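Local coordinates for Myo-inositol-1-phosphate synthase-related protein (Thermotoga maritima MSB8, PDB 3CIN), which belongs to the myo-inositol-1-phosphate synthase family, holds nicotinamide-adenine-dinucleotide in a Rossmann-like domain and assembles from four copies, at residues E112-S117 against V124-K129; Y177-Y182 against A189-V194; A230-H235 against L320-R325; S275-K278 against D284-H287. All coordinates share one frame; numbering follows the deposited sequence.

Interaction 1 of 4, residues E112-S117 against V124-K129; sequences EGLEDS and VDTLVK
The carbonyl oxygen of Leu114 is gripped twice by one residue: Ser117 N donates to it at 3.0 Å and Ser117 OG at 3.2 Å, the hydroxyl arriving at a C=O...O angle of 148°. This double hold closes the short 3-10 turn 114-116, in the loop that leads from strand 96-97, outermost in the parallel sheet of the Rossmann-like domain, into helix 120-134. The turn is tied again at its start. Asp116 N donates to Gly113 O, while Gly113 N returns a bond of 3.1 Å to Asp116 OD2, which it meets from well above the carboxylate plane (58° out of it). The carboxylate of Glu115 takes the backbone amides of His100 and Leu101, anchoring the turn to the loop beside that strand.

Fixed in this way, Leu114 projects toward the helix and supplies more than half of the 119 Å² buried between the two segments. Contact between turn and helix is purely apolar and runs through a single methyl. Leu114 CD1 touches Leu127 CD2 at 3.6 Å, the two leucines crossing at a slant. The side chain of Leu127 is in turn about 8 Å from the bound nicotinamide-adenine-dinucleotide, so the packing is near the cofactor without touching it. Thr126 presents its methyl rather than its hydroxyl to the turn: OG1 is spent on Glu122 O one helical turn earlier, and with chi1 at -61° CG2 stands anti to the backbone N, 4.1 Å from Leu114 CD1.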
loop_
_atom_site.group_PDB
_atom_site.type_symbol
_atom_site.label_atom_id
_atom_site.label_comp_id
_atom_site.label_asym_id
_atom_site.label_seq_id
_atom_site.Cartn_x
_atom_site.Cartn_y
_atom_site.Cartn_z
ATOM N N GLU A 112 25.537 -29.471 -18.474
ATOM C CA GLU A 112 26.137 -30.797 -18.538
ATOM C C GLU A 112 25.709 -31.684 -17.383
ATOM O O GLU A 112 25.429 -31.232 -16.270
ATOM C CB GLU A 112 27.650 -30.741 -18.649
ATOM C CG GLU A 112 28.341 -29.638 -17.973
ATOM C CD GLU A 112 29.841 -29.646 -18.281
ATOM O OE1 GLU A 112 30.199 -29.479 -19.474
ATOM O OE2 GLU A 112 30.661 -29.820 -17.342
ATOM N N GLY A 113 25.646 -32.973 -17.668
ATOM C CA GLY A 113 25.040 -33.934 -16.769
ATOM C C GLY A 113 25.630 -35.303 -16.911
ATOM O O GLY A 113 26.069 -35.705 -18.001
ATOM N N LEU A 114 25.689 -36.023 -15.810
ATOM C CA LEU A 114 26.157 -37.414 -15.843
ATOM C C LEU A 114 25.374 -38.216 -16.892
ATOM O O LEU A 114 25.941 -39.034 -17.605
ATOM C CB LEU A 114 26.022 -38.041 -14.453
ATOM C CG LEU A 114 26.975 -37.543 -13.380
ATOM C CD1 LEU A 114 26.584 -38.105 -12.002
ATOM C CD2 LEU A 114 28.406 -37.975 -13.786
ATOM N N GLU A 115 24.091 -37.929 -17.055
ATOM C CA GLU A 115 23.213 -38.826 -17.844
ATOM C C GLU A 115 23.371 -38.581 -19.353
ATOM O O GLU A 115 22.729 -39.239 -20.164
ATOM C CB GLU A 115 21.747 -38.746 -17.347
ATOM C CG GLU A 115 20.885 -37.585 -17.896
ATOM C CD GLU A 115 21.185 -36.200 -17.340
ATOM O OE1 GLU A 115 22.193 -36.013 -16.632
ATOM O OE2 GLU A 115 20.376 -35.286 -17.661
ATOM N N ASP A 116 24.253 -37.642 -19.707
ATOM C CA ASP A 116 24.708 -37.424 -21.086
ATOM C C ASP A 116 25.605 -38.568 -21.564
ATOM O O ASP A 116 25.738 -38.795 -22.764
ATOM C CB ASP A 116 25.540 -36.155 -21.186
ATOM C CG ASP A 116 24.731 -34.867 -20.945
ATOM O OD1 ASP A 116 23.494 -34.850 -21.108
ATOM O OD2 ASP A 116 25.365 -33.849 -20.626
ATOM N N SER A 117 26.244 -39.269 -20.629
ATOM C CA SER A 117 27.172 -40.339 -20.983
ATOM C C SER A 117 26.829 -41.684 -20.364
ATOM O O SER A 117 27.621 -42.640 -20.473
ATOM C CB SER A 117 28.565 -39.928 -20.534
ATOM O OG SER A 117 28.653 -39.936 -19.117
ATOM N N VAL A 124 22.903 -42.424 -11.010
ATOM C CA VAL A 124 22.600 -42.558 -9.593
ATOM C C VAL A 124 23.704 -43.304 -8.829
ATOM O O VAL A 124 24.178 -42.829 -7.791
ATOM C CB VAL A 124 21.262 -43.265 -9.395
ATOM C CG1 VAL A 124 21.083 -43.723 -7.944
ATOM C CG2 VAL A 124 20.113 -42.325 -9.809
ATOM N N ASP A 125 24.117 -44.464 -9.341
ATOM C CA ASP A 125 25.201 -45.217 -8.695
ATOM C C ASP A 125 26.497 -44.394 -8.631
ATOM O O ASP A 125 27.240 -44.464 -7.671
ATOM C CB ASP A 125 25.447 -46.503 -9.441
ATOM C CG ASP A 125 24.340 -47.511 -9.256
ATOM O OD1 ASP A 125 23.527 -47.400 -8.278
ATOM O OD2 ASP A 125 24.276 -48.418 -10.104
ATOM N N THR A 126 26.765 -43.615 -9.659
ATOM C CA THR A 126 27.907 -42.701 -9.664
ATOM C C THR A 126 27.798 -41.601 -8.589
ATOM O O THR A 126 28.760 -41.331 -7.868
ATOM C CB THR A 126 28.077 -41.999 -11.051
ATOM O OG1 THR A 126 28.320 -42.971 -12.067
ATOM C CG2 THR A 126 29.237 -41.017 -10.993
ATOM N N LEU A 127 26.653 -40.923 -8.514
ATOM C CA LEU A 127 26.385 -40.007 -7.405
ATOM C C LEU A 127 26.599 -40.657 -6.045
ATOM O O LEU A 127 27.290 -40.088 -5.203
ATOM C CB LEU A 127 24.964 -39.415 -7.495
ATOM C CG LEU A 127 24.781 -38.447 -8.672
ATOM C CD1 LEU A 127 23.274 -38.121 -8.761
ATOM C CD2 LEU A 127 25.661 -37.171 -8.611
ATOM N N VAL A 128 26.039 -41.827 -5.827
ATOM C CA VAL A 128 26.127 -42.502 -4.548
ATOM C C VAL A 128 27.606 -42.739 -4.210
ATOM O O VAL A 128 28.035 -42.472 -3.096
ATOM C CB VAL A 128 25.298 -43.813 -4.527
ATOM C CG1 VAL A 128 25.536 -44.681 -3.289
ATOM C CG2 VAL A 128 23.789 -43.512 -4.668
ATOM N N LYS A 129 28.377 -43.275 -5.160
ATOM C CA LYS A 129 29.792 -43.471 -4.898
ATOM C C LYS A 129 30.516 -42.157 -4.525
ATOM O O LYS A 129 31.285 -42.115 -3.550
ATOM C CB LYS A 129 30.519 -44.053 -6.124
ATOM C CG LYS A 129 32.002 -44.149 -5.914
#

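Interaction 2 of 4, residues Y177-Y182 against A189-V194; sequences YAAALY and AAFVNV
Helix residues 177-182 pack on residues 189-194, strand 189-193 and the residue after it, with their backbones closest at Ala179 and Phe191, whose CA atoms lie 6.8 Å apart, a spacing made possible by the small side chain on the helix. Ala179 CB meets Phe191 CD1 at 3.7 Å, approaching the ring at a slant. One helical turn on, the roles are exchanged: Tyr182 brings the aromatic ring and Ala189 the methyl, with Tyr182 CE2 to Ala189 CB at 3.8 Å. With CG anti to the backbone N (chi1 165°), the Tyr182 ring reaches Ala189.

Strands 138-141 and 189-193 are parallel neighbours in the sheet, and helix 171-186 is the last leg of the beta-alpha-beta crossover between them in this Rossmann-like domain. Accordingly, Ala179 and Phe191 both also rest on Ile139 of the adjoining strand. The buried Tyr182 OH is satisfied by a hydrogen bond with Pro136 O, which ties the far end of the ring to the approach to strand 138-141. At the other end of the segment, Asn193 is held by Asn141 and Asp219, and Val194, just past the strand, touches nicotinamide-adenine-dinucleotide.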
loop_
_atom_site.group_PDB
_atom_site.type_symbol
_atom_site.label_atom_id
_atom_site.label_comp_id
_atom_site.label_asym_id
_atom_site.label_seq_id
_atom_site.Cartn_x
_atom_site.Cartn_y
_atom_site.Cartn_z
ATOM N N TYR A 177 15.992 -40.030 -4.965
ATOM C CA TYR A 177 16.210 -41.446 -5.163
ATOM C C TYR A 177 17.659 -41.806 -4.814
ATOM O O TYR A 177 17.883 -42.730 -4.013
ATOM C CB TYR A 177 15.838 -41.829 -6.581
ATOM C CG TYR A 177 15.977 -43.286 -6.893
ATOM C CD1 TYR A 177 14.950 -44.177 -6.683
ATOM C CD2 TYR A 177 17.168 -43.768 -7.430
ATOM C CE1 TYR A 177 15.097 -45.494 -6.996
ATOM C CE2 TYR A 177 17.331 -45.074 -7.700
ATOM C CZ TYR A 177 16.291 -45.935 -7.518
ATOM O OH TYR A 177 16.462 -47.254 -7.850
ATOM N N ALA A 178 18.614 -41.139 -5.444
ATOM C CA ALA A 178 20.019 -41.301 -5.080
ATOM C C ALA A 178 20.300 -41.111 -3.570
ATOM O O ALA A 178 21.091 -41.868 -2.985
ATOM C CB ALA A 178 20.906 -40.360 -5.904
ATOM N N ALA A 179 19.635 -40.144 -2.944
ATOM C CA ALA A 179 19.803 -39.872 -1.524
ATOM C C ALA A 179 19.378 -41.077 -0.691
ATOM O O ALA A 179 20.031 -41.369 0.327
ATOM C CB ALA A 179 19.101 -38.563 -1.079
ATOM N N ALA A 180 18.302 -41.780 -1.089
ATOM C CA ALA A 180 17.848 -42.963 -0.350
ATOM C C ALA A 180 18.886 -44.058 -0.502
ATOM O O ALA A 180 19.210 -44.754 0.463
ATOM C CB ALA A 180 16.501 -43.474 -0.850
ATOM N N LEU A 181 19.410 -44.236 -1.723
ATOM C CA LEU A 181 20.401 -45.311 -1.937
ATOM C C LEU A 181 21.663 -45.000 -1.134
ATOM O O LEU A 181 22.247 -45.904 -0.486
ATOM C CB LEU A 181 20.718 -45.519 -3.420
ATOM C CG LEU A 181 19.714 -46.392 -4.181
ATOM C CD1 LEU A 181 18.306 -45.980 -4.082
ATOM C CD2 LEU A 181 20.083 -46.495 -5.652
ATOM N N TYR A 182 22.055 -43.735 -1.150
ATOM C CA TYR A 182 23.194 -43.259 -0.370
ATOM C C TYR A 182 22.977 -43.472 1.123
ATOM O O TYR A 182 23.848 -44.009 1.838
ATOM C CB TYR A 182 23.472 -41.807 -0.698
ATOM C CG TYR A 182 24.397 -41.146 0.320
ATOM C CD1 TYR A 182 25.762 -41.474 0.396
ATOM C CD2 TYR A 182 23.912 -40.219 1.241
ATOM C CE1 TYR A 182 26.575 -40.895 1.311
ATOM C CE2 TYR A 182 24.753 -39.609 2.163
ATOM C CZ TYR A 182 26.077 -39.955 2.208
ATOM O OH TYR A 182 26.923 -39.369 3.151
ATOM N N ALA A 189 20.890 -40.689 6.446
ATOM C CA ALA A 189 21.158 -39.334 6.000
ATOM C C ALA A 189 19.841 -38.597 5.910
ATOM O O ALA A 189 18.780 -39.181 6.184
ATOM C CB ALA A 189 21.883 -39.359 4.657
ATOM N N ALA A 190 19.898 -37.316 5.545
ATOM C CA ALA A 190 18.711 -36.485 5.449
ATOM C C ALA A 190 18.751 -35.734 4.142
ATOM O O ALA A 190 19.850 -35.391 3.606
ATOM C CB ALA A 190 18.610 -35.516 6.661
ATOM N N PHE A 191 17.554 -35.482 3.611
ATOM C CA PHE A 191 17.393 -34.777 2.351
ATOM C C PHE A 191 16.418 -33.623 2.622
ATOM O O PHE A 191 15.296 -33.859 3.084
ATOM C CB PHE A 191 16.815 -35.713 1.310
ATOM C CG PHE A 191 16.704 -35.127 -0.082
ATOM C CD1 PHE A 191 17.806 -35.126 -0.941
ATOM C CD2 PHE A 191 15.518 -34.580 -0.540
ATOM C CE1 PHE A 191 17.729 -34.558 -2.218
ATOM C CE2 PHE A 191 15.403 -34.057 -1.859
ATOM C CZ PHE A 191 16.521 -34.056 -2.701
ATOM N N VAL A 192 16.868 -32.400 2.356
ATOM C CA VAL A 192 16.048 -31.174 2.577
ATOM C C VAL A 192 15.631 -30.589 1.253
ATOM O O VAL A 192 16.421 -30.097 0.506
ATOM C CB VAL A 192 16.851 -30.139 3.425
ATOM C CG1 VAL A 192 16.064 -28.863 3.642
ATOM C CG2 VAL A 192 17.253 -30.741 4.757
ATOM N N ASN A 193 14.335 -30.622 0.963
ATOM C CA ASN A 193 13.832 -30.163 -0.301
ATOM C C ASN A 193 13.109 -28.861 -0.149
ATOM O O ASN A 193 11.993 -28.838 0.310
ATOM C CB ASN A 193 12.831 -31.178 -0.878
ATOM C CG ASN A 193 12.327 -30.757 -2.230
ATOM O OD1 ASN A 193 13.070 -30.152 -2.968
ATOM N ND2 ASN A 193 11.061 -30.974 -2.505
ATOM N N VAL A 194 13.773 -27.797 -0.529
ATOM C CA VAL A 194 13.162 -26.479 -0.397
ATOM C C VAL A 194 12.569 -25.952 -1.681
ATOM O O VAL A 194 12.182 -24.803 -1.700
ATOM C CB VAL A 194 14.090 -25.453 0.299
ATOM C CG1 VAL A 194 14.219 -25.837 1.795
ATOM C CG2 VAL A 194 15.418 -25.345 -0.388
#

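Interaction 3 of 4, residues A230-H235 against L320-R325; sequences ADVLSH and LMINGR
Val232 alone carries the helix side of this contact, and its two methyls meet the strand with unequal closeness. CG1 is the tight branch: Val232 CG1 lies 3.7 Å from Leu320 CD1, the two side chains meeting at a slant although their CA atoms are 9.1 Å apart. That reach follows from chi1 of -179°, which sets CG1 anti to the backbone N while CG2 is turned beside it. The second branch is looser, with Val232 CG2 4.3 Å from Ile322 CD1, and as Ile322 is deposited in two conformers this distance describes one of them. Only 98 Å² is buried in all, about half of it on Val232, which keeps some solvent exposure. Its neighbour Asp231 is likewise partly exposed.

Away from the strand, the helix is tied within itself. Ala230 O accepts both Ser234 N, at 2.9 Å, and Ser234 OG, at 3.1 Å, and these donors come from opposite faces of the carbonyl plane, the hydroxyl 37° out of it.

The strand side is closed by other chains. Residues 320-325 form an antiparallel ladder with a strand of the second subunit, where Ile322 meets Ile322 of that copy. Met321 packs on residues of the third and fourth subunits, and Arg325 makes salt bridges to Glu309 and Glu319 of the third. A helix packed on a mixed sheet, here through Val232, with the sheet's outer strand running on into a neighbouring chain, is consistent with the tetramerisation domain of the myo-inositol-1-phosphate synthase family.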
loop_
_atom_site.group_PDB
_atom_site.type_symbol
_atom_site.label_atom_id
_atom_site.label_comp_id
_atom_site.label_asym_id
_atom_site.label_seq_id
_atom_site.Cartn_x
_atom_site.Cartn_y
_atom_site.Cartn_z
ATOM N N ALA A 230 -0.995 -16.204 4.612
ATOM C CA ALA A 230 -1.448 -17.221 5.515
ATOM C C ALA A 230 -1.607 -16.668 6.942
ATOM O O ALA A 230 -2.567 -16.973 7.621
ATOM C CB ALA A 230 -0.524 -18.452 5.492
ATOM N N ASP A 231 -0.667 -15.845 7.371
ATOM C CA ASP A 231 -0.741 -15.183 8.663
ATOM C C ASP A 231 -1.994 -14.307 8.782
ATOM O O ASP A 231 -2.724 -14.355 9.792
ATOM C CB ASP A 231 0.454 -14.290 8.834
ATOM C CG ASP A 231 1.783 -15.006 8.705
ATOM O OD1 ASP A 231 1.885 -16.232 8.981
ATOM O OD2 ASP A 231 2.768 -14.293 8.367
ATOM N N VAL A 232 -2.267 -13.490 7.768
ATOM C CA VAL A 232 -3.484 -12.699 7.793
ATOM C C VAL A 232 -4.706 -13.597 7.830
ATOM O O VAL A 232 -5.619 -13.364 8.620
ATOM C CB VAL A 232 -3.571 -11.717 6.618
ATOM C CG1 VAL A 232 -4.863 -10.837 6.643
ATOM C CG2 VAL A 232 -2.330 -10.763 6.592
ATOM N N LEU A 233 -4.734 -14.626 6.994
ATOM C CA LEU A 233 -5.900 -15.517 7.002
ATOM C C LEU A 233 -6.133 -16.145 8.399
ATOM O O LEU A 233 -7.286 -16.316 8.825
ATOM C CB LEU A 233 -5.756 -16.600 5.944
ATOM C CG LEU A 233 -5.788 -16.017 4.501
ATOM C CD1 LEU A 233 -5.598 -17.184 3.508
ATOM C CD2 LEU A 233 -7.054 -15.188 4.179
ATOM N N SER A 234 -5.047 -16.502 9.077
ATOM C CA SER A 234 -5.155 -17.114 10.393
ATOM C C SER A 234 -5.846 -16.148 11.362
ATOM O O SER A 234 -6.732 -16.557 12.108
ATOM C CB SER A 234 -3.796 -17.555 10.926
ATOM O OG SER A 234 -3.245 -18.617 10.114
ATOM N N HIS A 235 -5.434 -14.884 11.356
ATOM C CA HIS A 235 -6.026 -13.744 12.119
ATOM C C HIS A 235 -7.516 -13.637 11.863
ATOM O O HIS A 235 -8.362 -13.513 12.749
ATOM C CB HIS A 235 -5.347 -12.414 11.638
ATOM C CG HIS A 235 -5.511 -11.241 12.574
ATOM N ND1 HIS A 235 -6.274 -10.130 12.273
ATOM C CD2 HIS A 235 -4.984 -11.008 13.799
ATOM C CE1 HIS A 235 -6.213 -9.268 13.278
ATOM N NE2 HIS A 235 -5.441 -9.780 14.217
ATOM N N LEU A 320 -7.853 -5.259 3.455
ATOM C CA LEU A 320 -6.443 -5.102 3.802
ATOM C C LEU A 320 -5.621 -5.149 2.535
ATOM O O LEU A 320 -5.869 -6.040 1.746
ATOM C CB LEU A 320 -5.985 -6.202 4.724
ATOM C CG LEU A 320 -6.647 -6.187 6.075
ATOM C CD1 LEU A 320 -6.412 -7.533 6.783
ATOM C CD2 LEU A 320 -6.130 -4.931 6.924
ATOM N N MET A 321 -4.692 -4.179 2.326
ATOM C CA MET A 321 -3.729 -4.218 1.180
ATOM C C MET A 321 -2.305 -4.268 1.791
ATOM O O MET A 321 -1.933 -3.302 2.454
ATOM C CB MET A 321 -3.874 -3.044 0.205
ATOM C CG MET A 321 -5.358 -2.659 -0.198
ATOM S SD MET A 321 -5.809 -1.310 -1.326
ATOM C CE MET A 321 -7.592 -1.539 -1.425
ATOM N N ILE A 322 -1.555 -5.360 1.621
ATOM C CA ILE A 322 -0.195 -5.533 2.143
ATOM C C ILE A 322 0.785 -5.387 0.964
ATOM O O ILE A 322 0.605 -6.051 -0.047
ATOM C CB ILE A 322 0.029 -6.868 2.734
ATOM C CG1 ILE A 322 -0.871 -7.065 3.979
ATOM C CG2 ILE A 322 1.480 -7.128 3.067
ATOM C CD1 ILE A 322 -2.229 -7.661 3.678
ATOM N N ASN A 323 1.789 -4.541 1.084
ATOM C CA ASN A 323 2.823 -4.466 0.047
ATOM C C ASN A 323 4.141 -4.787 0.721
ATOM O O ASN A 323 4.305 -4.555 1.889
ATOM C CB ASN A 323 3.046 -3.071 -0.506
ATOM C CG ASN A 323 1.941 -2.574 -1.405
ATOM O OD1 ASN A 323 1.223 -3.343 -2.047
ATOM N ND2 ASN A 323 1.810 -1.267 -1.461
ATOM N N GLY A 324 5.116 -5.261 -0.012
ATOM C CA GLY A 324 6.401 -5.531 0.663
ATOM C C GLY A 324 7.512 -5.587 -0.329
ATOM O O GLY A 324 7.279 -5.797 -1.522
ATOM N N ARG A 325 8.726 -5.397 0.170
ATOM C CA ARG A 325 9.929 -5.698 -0.604
ATOM C C ARG A 325 10.684 -6.634 0.283
ATOM O O ARG A 325 11.130 -6.225 1.362
ATOM C CB ARG A 325 10.744 -4.453 -0.811
ATOM C CG ARG A 325 10.120 -3.476 -1.742
ATOM C CD ARG A 325 10.044 -4.029 -3.214
ATOM N NE ARG A 325 11.238 -4.617 -3.854
ATOM C CZ ARG A 325 12.224 -3.946 -4.472
ATOM N NH1 ARG A 325 12.238 -2.640 -4.461
ATOM N NH2 ARG A 325 13.218 -4.566 -5.090
#

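Interaction 4 of 4, residues S275-K278 against D284-H287; sequences SIVK and DAPH
Val277 makes the apolar part of the contact, one methyl to each of two partners. Val277 CG1 meets Ala285 CB at 3.9 Å, while CG2 sits over one face of the His287 imidazole, 4.0 Å above the ring plane and displaced toward the rim. The valine and histidine side chains run past each other in opposite senses. Farther out, the extended chain of Lys278 passes Asp284, with Lys278 CD 4.2 Å from Asp284 CB.

Among the hydrogen bonds, the one that fixes the imidazole stays within segment 284-287. His287 ND1 donates to Ala285 O at 2.9 Å with an N-H...O angle of 164°, in the carbonyl plane and only 9° out of the ring plane. A chi1 of 58° places the ring between backbone N and carbonyl carbon, turning its edge back toward Ala285 O.

The polar link between the segments is a water, which accepts from Lys278 N at 3.1 Å and donates to Asp284 OD1 at 2.8 Å. It thus connects an amide in the first turn of the helix to the carboxylate. Opposite charges also lie near, but Lys278 NZ and Asp284 OD2 are 5.8 Å apart and form no salt bridge.

The whole is a helix-to-strand connection, helix 276-281 turning into strand 287-294: Val277 also packs on Leu233 of helix 225-238 and Ile289 of strand 287-294, and Ala285 and His287 rest on strand 242-252.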
loop_
_atom_site.group_PDB
_atom_site.type_symbol
_atom_site.label_atom_id
_atom_site.label_comp_id
_atom_site.label_asym_id
_atom_site.label_seq_id
_atom_site.Cartn_x
_atom_site.Cartn_y
_atom_site.Cartn_z
ATOM N N SER A 275 -2.779 -24.691 -1.459
ATOM C CA SER A 275 -3.983 -25.038 -0.712
ATOM C C SER A 275 -4.028 -24.212 0.565
ATOM O O SER A 275 -4.859 -24.474 1.423
ATOM C CB SER A 275 -3.967 -26.523 -0.366
ATOM O OG SER A 275 -2.757 -26.787 0.311
ATOM N N ILE A 276 -3.146 -23.220 0.700
ATOM C CA ILE A 276 -3.079 -22.441 1.920
ATOM C C ILE A 276 -4.410 -21.872 2.382
ATOM O O ILE A 276 -4.740 -21.923 3.547
ATOM C CB ILE A 276 -2.025 -21.279 1.827
ATOM C CG1 ILE A 276 -1.772 -20.787 3.230
ATOM C CG2 ILE A 276 -2.451 -20.139 0.888
ATOM C CD1 ILE A 276 -1.115 -21.856 4.073
ATOM N N VAL A 277 -5.203 -21.343 1.470
ATOM C CA VAL A 277 -6.461 -20.699 1.855
ATOM C C VAL A 277 -7.454 -21.661 2.481
ATOM O O VAL A 277 -8.005 -21.396 3.549
ATOM C CB VAL A 277 -7.066 -19.986 0.666
ATOM C CG1 VAL A 277 -8.447 -19.420 0.966
ATOM C CG2 VAL A 277 -6.069 -18.935 0.113
ATOM N N LYS A 278 -7.695 -22.802 1.843
ATOM C CA LYS A 278 -8.614 -23.744 2.419
ATOM C C LYS A 278 -7.997 -24.390 3.677
ATOM O O LYS A 278 -8.734 -24.711 4.618
ATOM C CB LYS A 278 -8.994 -24.859 1.448
ATOM C CG LYS A 278 -10.103 -25.709 2.001
ATOM C CD LYS A 278 -10.645 -26.603 0.930
ATOM C CE LYS A 278 -11.914 -27.299 1.364
ATOM N NZ LYS A 278 -12.228 -28.357 0.353
ATOM N N ASP A 284 -12.863 -22.785 0.712
ATOM C CA ASP A 284 -12.000 -22.391 -0.383
ATOM C C ASP A 284 -12.411 -21.023 -0.940
ATOM O O ASP A 284 -12.987 -20.897 -2.039
ATOM C CB ASP A 284 -11.979 -23.440 -1.526
ATOM C CG ASP A 284 -10.715 -23.337 -2.379
ATOM O OD1 ASP A 284 -9.832 -22.467 -2.102
ATOM O OD2 ASP A 284 -10.592 -24.138 -3.338
ATOM N N ALA A 285 -12.061 -19.983 -0.204
ATOM C CA ALA A 285 -12.383 -18.632 -0.636
ATOM C C ALA A 285 -11.717 -18.393 -1.975
ATOM O O ALA A 285 -10.571 -18.814 -2.108
ATOM C CB ALA A 285 -11.866 -17.622 0.399
ATOM N N PRO A 286 -12.406 -17.717 -2.934
ATOM C CA PRO A 286 -11.799 -17.437 -4.228
ATOM C C PRO A 286 -10.483 -16.742 -4.061
ATOM O O PRO A 286 -10.385 -15.815 -3.266
ATOM C CB PRO A 286 -12.815 -16.532 -4.896
ATOM C CG PRO A 286 -14.105 -17.017 -4.379
ATOM C CD PRO A 286 -13.814 -17.302 -2.914
ATOM N N HIS A 287 -9.483 -17.172 -4.809
ATOM C CA HIS A 287 -8.182 -16.612 -4.634
ATOM C C HIS A 287 -7.386 -16.632 -5.912
ATOM O O HIS A 287 -7.642 -17.432 -6.842
ATOM C CB HIS A 287 -7.392 -17.302 -3.562
ATOM C CG HIS A 287 -7.212 -18.765 -3.791
ATOM N ND1 HIS A 287 -8.209 -19.691 -3.533
ATOM C CD2 HIS A 287 -6.147 -19.460 -4.247
ATOM C CE1 HIS A 287 -7.752 -20.897 -3.847
ATOM N NE2 HIS A 287 -6.507 -20.783 -4.284
HETATM O O HOH W 1 -7.365 -23.355 -1.173
#

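Overall arrangement
The four contacts form two pairs on opposite sides of the chain's centre. Interactions 1 and 2 belong to the cofactor-binding half and touch: Val124 CG1 of helix 120-134 lies 3.7 Å from Leu181 CD2 of helix 171-186. Nicotinamide-adenine-dinucleotide relates to both, through Leu127 of interaction 1 nearby and by direct touch at Val194 of interaction 2. Interactions 3 and 4 share the mixed-sheet half, where Ala230 CB meets Ile276 CG1 at 3.5 Å; in sequence, interaction 4 falls between the two segments of interaction 3. The halves are well separated, with nearest atoms of interactions 2 and 4 about 15 Å apart. The side chain of Lys278 in interaction 4 is about 13 Å from the magnesium ion.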